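Local coordinates for guanine nucleotide exchange protein (Legionella pneumophila, PDB 1XSZ) that probably acts as a guanine nucleotide exchange factor for ADP-ribosylation factors, pairing a Sec7 domain with a C-terminal domain that caps its active site, at residues I298-A310 / T327-Y339. Numbering follows the deposited sequence.
Sequences IQPGQTKESIDLA and TYDYEVGDLIKAY
Y330 reaches the 298-310 segment because its CG stands anti to its own carbonyl carbon, which lays the ring alongside P300. I307 meets the other segment with CG1 anti to the backbone N (chi1 -174°). Its extended chain then carries CD1 to helix 332-339.

The Y330 hydroxyl donates a short hydrogen bond to G301 O, with OH and O 2.6 Å apart. The phenol comes in the carbonyl plane, at a C=O...OH angle of 146°, and G301 O lies at the ring edge. A second bond reaches the same hydroxyl from water 2, which in turn accepts from I307 N. Through this water the tyrosine is linked to the first turn of helix 306-310. The P300 ring passes alongside the Y330 ring, the two side chains running opposite ways, with CG of P300 3.5 Å from CD2 of Y330. CB of D329 lies over the centre of one ring face.

Water 1 bridges the two segments. It donates to P300 O and D329 OD2 and accepts from T327 OG1. OG1 of T327 also accepts from Y330 N at 2.9 Å, closing an ST motif that holds the turn before the helix. OD1 of D329 forms a salt bridge with K23 of helix 22-35.

Between the helices, CG1 of I307 lies 3.8 Å from CB of A338. CD1 of I307 also packs against the backbone at D334. Water 3 adds a polar bridge, donating to D308 OD1 and A338 O. CD2 of L335 reaches the strand end, 3.8 Å from CG of P300. The axes of helices 306-310 and 332-339 cross at -53°, 9.1 Å apart at their closest. L335 O takes a further bond from Y205 on the sheet.

The contact packs helix 332-351 against helix 306-315 and the end of strand 295-300, within the C-terminal Sec7-capping domain of RalF, whose helices pack against an antiparallel sheet.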
loop_
_atom_site.group_PDB
_atom_site.type_symbol
_atom_site.label_atom_id
_atom_site.label_comp_id
_atom_site.label_asym_id
_atom_site.label_seq_id
_atom_site.Cartn_x
_atom_site.Cartn_y
_atom_site.Cartn_z
ATOM N N ILE A 298 5.342 2.401 -10.482
ATOM C CA ILE A 298 4.982 3.684 -11.077
ATOM C C ILE A 298 3.486 3.732 -11.330
ATOM O O ILE A 298 2.940 2.861 -12.009
ATOM C CB ILE A 298 5.736 3.883 -12.411
ATOM C CG1 ILE A 298 7.242 3.774 -12.165
ATOM C CG2 ILE A 298 5.381 5.226 -13.022
ATOM C CD1 ILE A 298 8.092 3.855 -13.425
ATOM N N GLN A 299 2.827 4.751 -10.789
ATOM C CA GLN A 299 1.384 4.880 -10.933
ATOM C C GLN A 299 0.949 6.256 -11.401
ATOM O O GLN A 299 1.395 7.270 -10.872
ATOM C CB GLN A 299 0.702 4.581 -9.594
ATOM C CG GLN A 299 1.028 3.210 -9.039
ATOM C CD GLN A 299 0.560 3.017 -7.611
ATOM O OE1 GLN A 299 0.361 3.981 -6.868
ATOM N NE2 GLN A 299 0.408 1.764 -7.209
ATOM N N PRO A 300 0.070 6.309 -12.405
ATOM C CA PRO A 300 -0.402 7.606 -12.893
ATOM C C PRO A 300 -1.486 8.141 -11.963
ATOM O O PRO A 300 -2.233 7.363 -11.364
ATOM C CB PRO A 300 -0.948 7.274 -14.278
ATOM C CG PRO A 300 -1.486 5.879 -14.091
ATOM C CD PRO A 300 -0.420 5.204 -13.250
ATOM N N GLY A 301 -1.561 9.463 -11.841
ATOM C CA GLY A 301 -2.576 10.074 -11.004
ATOM C C GLY A 301 -3.900 10.118 -11.740
ATOM O O GLY A 301 -3.995 9.652 -12.876
ATOM N N GLN A 302 -4.924 10.686 -11.111
ATOM C CA GLN A 302 -6.240 10.757 -11.736
ATOM C C GLN A 302 -6.396 11.890 -12.751
ATOM O O GLN A 302 -7.279 11.834 -13.605
ATOM C CB GLN A 302 -7.329 10.873 -10.666
ATOM C CG GLN A 302 -7.213 12.097 -9.775
ATOM C CD GLN A 302 -8.361 12.201 -8.789
ATOM O OE1 GLN A 302 -9.522 12.328 -9.182
ATOM N NE2 GLN A 302 -8.043 12.143 -7.500
ATOM N N THR A 303 -5.544 12.909 -12.664
ATOM C CA THR A 303 -5.619 14.041 -13.586
ATOM C C THR A 303 -5.251 13.642 -15.011
ATOM O O THR A 303 -4.491 12.698 -15.226
ATOM C CB THR A 303 -4.692 15.197 -13.150
ATOM O OG1 THR A 303 -3.336 14.736 -13.103
ATOM C CG2 THR A 303 -5.100 15.722 -11.782
ATOM N N LYS A 304 -5.791 14.373 -15.982
ATOM C CA LYS A 304 -5.524 14.091 -17.387
ATOM C C LYS A 304 -4.038 14.141 -17.720
ATOM O O LYS A 304 -3.280 14.913 -17.131
ATOM C CB LYS A 304 -6.281 15.078 -18.284
ATOM C CG LYS A 304 -7.788 14.868 -18.332
ATOM C CD LYS A 304 -8.453 15.164 -16.996
ATOM C CE LYS A 304 -9.962 14.993 -17.087
ATOM N NZ LYS A 304 -10.640 15.298 -15.796
ATOM N N GLU A 305 -3.641 13.307 -18.677
ATOM C CA GLU A 305 -2.261 13.208 -19.139
ATOM C C GLU A 305 -1.330 12.513 -18.152
ATOM O O GLU A 305 -0.144 12.339 -18.435
ATOM C CB GLU A 305 -1.709 14.595 -19.491
ATOM C CG GLU A 305 -2.506 15.310 -20.575
ATOM C CD GLU A 305 -1.778 16.513 -21.143
ATOM O OE1 GLU A 305 -2.372 17.228 -21.977
ATOM O OE2 GLU A 305 -0.610 16.742 -20.761
ATOM N N SER A 306 -1.863 12.116 -16.998
ATOM C CA SER A 306 -1.064 11.421 -15.994
ATOM C C SER A 306 -0.573 10.086 -16.536
ATOM O O SER A 306 0.543 9.663 -16.243
ATOM C CB SER A 306 -1.883 11.174 -14.724
ATOM O OG SER A 306 -2.091 12.376 -14.004
ATOM N N ILE A 307 -1.412 9.421 -17.323
ATOM C CA ILE A 307 -1.044 8.132 -17.887
ATOM C C ILE A 307 0.206 8.243 -18.759
ATOM O O ILE A 307 1.084 7.386 -18.696
ATOM C CB ILE A 307 -2.213 7.526 -18.701
ATOM C CG1 ILE A 307 -1.858 6.108 -19.146
ATOM C CG2 ILE A 307 -2.534 8.406 -19.899
ATOM C CD1 ILE A 307 -3.029 5.331 -19.702
ATOM N N ASP A 308 0.304 9.305 -19.556
ATOM C CA ASP A 308 1.471 9.477 -20.408
ATOM C C ASP A 308 2.728 9.771 -19.593
ATOM O O ASP A 308 3.818 9.315 -19.940
ATOM C CB ASP A 308 1.227 10.594 -21.425
ATOM C CG ASP A 308 0.087 10.272 -22.369
ATOM O OD1 ASP A 308 0.086 9.159 -22.934
ATOM O OD2 ASP A 308 -0.804 11.130 -22.544
ATOM N N LEU A 309 2.580 10.521 -18.504
ATOM C CA LEU A 309 3.725 10.839 -17.659
ATOM C C LEU A 309 4.264 9.566 -17.007
ATOM O O LEU A 309 5.468 9.320 -16.995
ATOM C CB LEU A 309 3.327 11.855 -16.581
ATOM C CG LEU A 309 4.408 12.219 -15.557
ATOM C CD1 LEU A 309 5.638 12.784 -16.261
ATOM C CD2 LEU A 309 3.850 13.237 -14.575
ATOM N N ALA A 310 3.367 8.752 -16.464
ATOM C CA ALA A 310 3.773 7.504 -15.831
ATOM C C ALA A 310 4.397 6.550 -16.859
ATOM O O ALA A 310 5.418 5.914 -16.593
ATOM C CB ALA A 310 2.565 6.850 -15.166
ATOM N N THR A 327 -5.356 0.670 -12.436
ATOM C CA THR A 327 -5.420 1.508 -11.249
ATOM C C THR A 327 -6.913 1.755 -11.091
ATOM O O THR A 327 -7.711 1.323 -11.921
ATOM C CB THR A 327 -4.714 2.873 -11.419
ATOM O OG1 THR A 327 -5.389 3.642 -12.418
ATOM C CG2 THR A 327 -3.252 2.684 -11.795
ATOM N N TYR A 328 -7.298 2.445 -10.029
ATOM C CA TYR A 328 -8.708 2.727 -9.806
ATOM C C TYR A 328 -9.299 3.529 -10.966
ATOM O O TYR A 328 -10.478 3.394 -11.287
ATOM C CB TYR A 328 -8.875 3.509 -8.502
ATOM C CG TYR A 328 -10.308 3.662 -8.043
ATOM C CD1 TYR A 328 -11.041 2.560 -7.605
ATOM C CD2 TYR A 328 -10.922 4.915 -8.023
ATOM C CE1 TYR A 328 -12.352 2.699 -7.148
ATOM C CE2 TYR A 328 -12.237 5.066 -7.569
ATOM C CZ TYR A 328 -12.941 3.953 -7.132
ATOM O OH TYR A 328 -14.229 4.084 -6.655
ATOM N N ASP A 329 -8.469 4.343 -11.613
ATOM C CA ASP A 329 -8.936 5.192 -12.705
ATOM C C ASP A 329 -8.646 4.702 -14.121
ATOM O O ASP A 329 -9.371 5.048 -15.054
ATOM C CB ASP A 329 -8.339 6.592 -12.557
ATOM C CG ASP A 329 -8.569 7.182 -11.184
ATOM O OD1 ASP A 329 -9.742 7.383 -10.816
ATOM O OD2 ASP A 329 -7.572 7.440 -10.477
ATOM N N TYR A 330 -7.597 3.905 -14.291
ATOM C CA TYR A 330 -7.227 3.445 -15.628
ATOM C C TYR A 330 -7.213 1.936 -15.822
ATOM O O TYR A 330 -6.663 1.202 -15.003
ATOM C CB TYR A 330 -5.847 4.000 -15.989
ATOM C CG TYR A 330 -5.719 5.488 -15.773
ATOM C CD1 TYR A 330 -6.395 6.393 -16.588
ATOM C CD2 TYR A 330 -4.937 5.992 -14.735
ATOM C CE1 TYR A 330 -6.297 7.766 -16.372
ATOM C CE2 TYR A 330 -4.834 7.359 -14.510
ATOM C CZ TYR A 330 -5.516 8.240 -15.331
ATOM O OH TYR A 330 -5.417 9.594 -15.108
ATOM N N GLU A 331 -7.802 1.487 -16.929
ATOM C CA GLU A 331 -7.846 0.068 -17.262
ATOM C C GLU A 331 -6.432 -0.364 -17.633
ATOM O O GLU A 331 -5.636 0.441 -18.122
ATOM C CB GLU A 331 -8.793 -0.173 -18.438
ATOM C CG GLU A 331 -10.131 0.536 -18.298
ATOM C CD GLU A 331 -11.095 0.203 -19.421
ATOM O OE1 GLU A 331 -10.659 0.147 -20.591
ATOM O OE2 GLU A 331 -12.295 0.007 -19.133
ATOM N N VAL A 332 -6.117 -1.632 -17.408
ATOM C CA VAL A 332 -4.777 -2.124 -17.694
ATOM C C VAL A 332 -4.402 -1.941 -19.168
ATOM O O VAL A 332 -3.249 -1.650 -19.495
ATOM C CB VAL A 332 -4.627 -3.615 -17.265
ATOM C CG1 VAL A 332 -5.375 -4.535 -18.223
ATOM C CG2 VAL A 332 -3.156 -3.989 -17.180
ATOM N N GLY A 333 -5.377 -2.087 -20.058
ATOM C CA GLY A 333 -5.097 -1.922 -21.471
ATOM C C GLY A 333 -4.586 -0.533 -21.797
ATOM O O GLY A 333 -3.717 -0.371 -22.654
ATOM N N ASP A 334 -5.118 0.480 -21.124
ATOM C CA ASP A 334 -4.669 1.838 -21.392
ATOM C C ASP A 334 -3.237 2.045 -20.905
ATOM O O ASP A 334 -2.464 2.760 -21.537
ATOM C CB ASP A 334 -5.628 2.850 -20.762
ATOM C CG ASP A 334 -6.993 2.840 -21.432
ATOM O OD1 ASP A 334 -7.042 2.934 -22.678
ATOM O OD2 ASP A 334 -8.012 2.736 -20.721
ATOM N N LEU A 335 -2.876 1.410 -19.794
ATOM C CA LEU A 335 -1.514 1.525 -19.271
ATOM C C LEU A 335 -0.534 0.837 -20.220
ATOM O O LEU A 335 0.555 1.343 -20.487
ATOM C CB LEU A 335 -1.417 0.875 -17.887
ATOM C CG LEU A 335 -2.225 1.529 -16.765
ATOM C CD1 LEU A 335 -2.195 0.653 -15.516
ATOM C CD2 LEU A 335 -1.648 2.896 -16.476
ATOM N N ILE A 336 -0.922 -0.329 -20.723
ATOM C CA ILE A 336 -0.081 -1.085 -21.637
ATOM C C ILE A 336 0.092 -0.341 -22.959
ATOM O O ILE A 336 1.210 -0.221 -23.461
ATOM C CB ILE A 336 -0.679 -2.489 -21.873
ATOM C CG1 ILE A 336 -0.471 -3.341 -20.617
ATOM C CG2 ILE A 336 -0.023 -3.157 -23.080
ATOM C CD1 ILE A 336 -1.340 -4.594 -20.557
ATOM N N LYS A 337 -0.999 0.175 -23.514
ATOM C CA LYS A 337 -0.900 0.903 -24.774
ATOM C C LYS A 337 -0.043 2.158 -24.641
ATOM O O LYS A 337 0.772 2.450 -25.514
ATOM C CB LYS A 337 -2.293 1.260 -25.297
ATOM C CG LYS A 337 -3.036 0.058 -25.868
ATOM C CD LYS A 337 -4.370 0.446 -26.486
ATOM C CE LYS A 337 -5.378 0.861 -25.437
ATOM N NZ LYS A 337 -6.719 1.098 -26.047
ATOM N N ALA A 338 -0.204 2.888 -23.543
ATOM C CA ALA A 338 0.579 4.102 -23.340
ATOM C C ALA A 338 2.064 3.763 -23.240
ATOM O O ALA A 338 2.914 4.444 -23.822
ATOM C CB ALA A 338 0.112 4.827 -22.080
ATOM N N TYR A 339 2.376 2.704 -22.505
ATOM C CA TYR A 339 3.754 2.266 -22.338
ATOM C C TYR A 339 4.334 1.814 -23.679
ATOM O O TYR A 339 5.443 2.206 -24.046
ATOM C CB TYR A 339 3.805 1.120 -21.326
ATOM C CG TYR A 339 5.152 0.454 -21.183
ATOM C CD1 TYR A 339 6.159 1.021 -20.397
ATOM C CD2 TYR A 339 5.409 -0.767 -21.805
ATOM C CE1 TYR A 339 7.385 0.379 -20.229
ATOM C CE2 TYR A 339 6.628 -1.415 -21.646
ATOM C CZ TYR A 339 7.612 -0.840 -20.853
ATOM O OH TYR A 339 8.799 -1.507 -20.677
HETATM O O HOH W 1 -4.887 6.169 -11.420
HETATM O O HOH W 2 -4.046 10.401 -17.583
HETATM O O HOH W 3 1.950 7.309 -24.186
#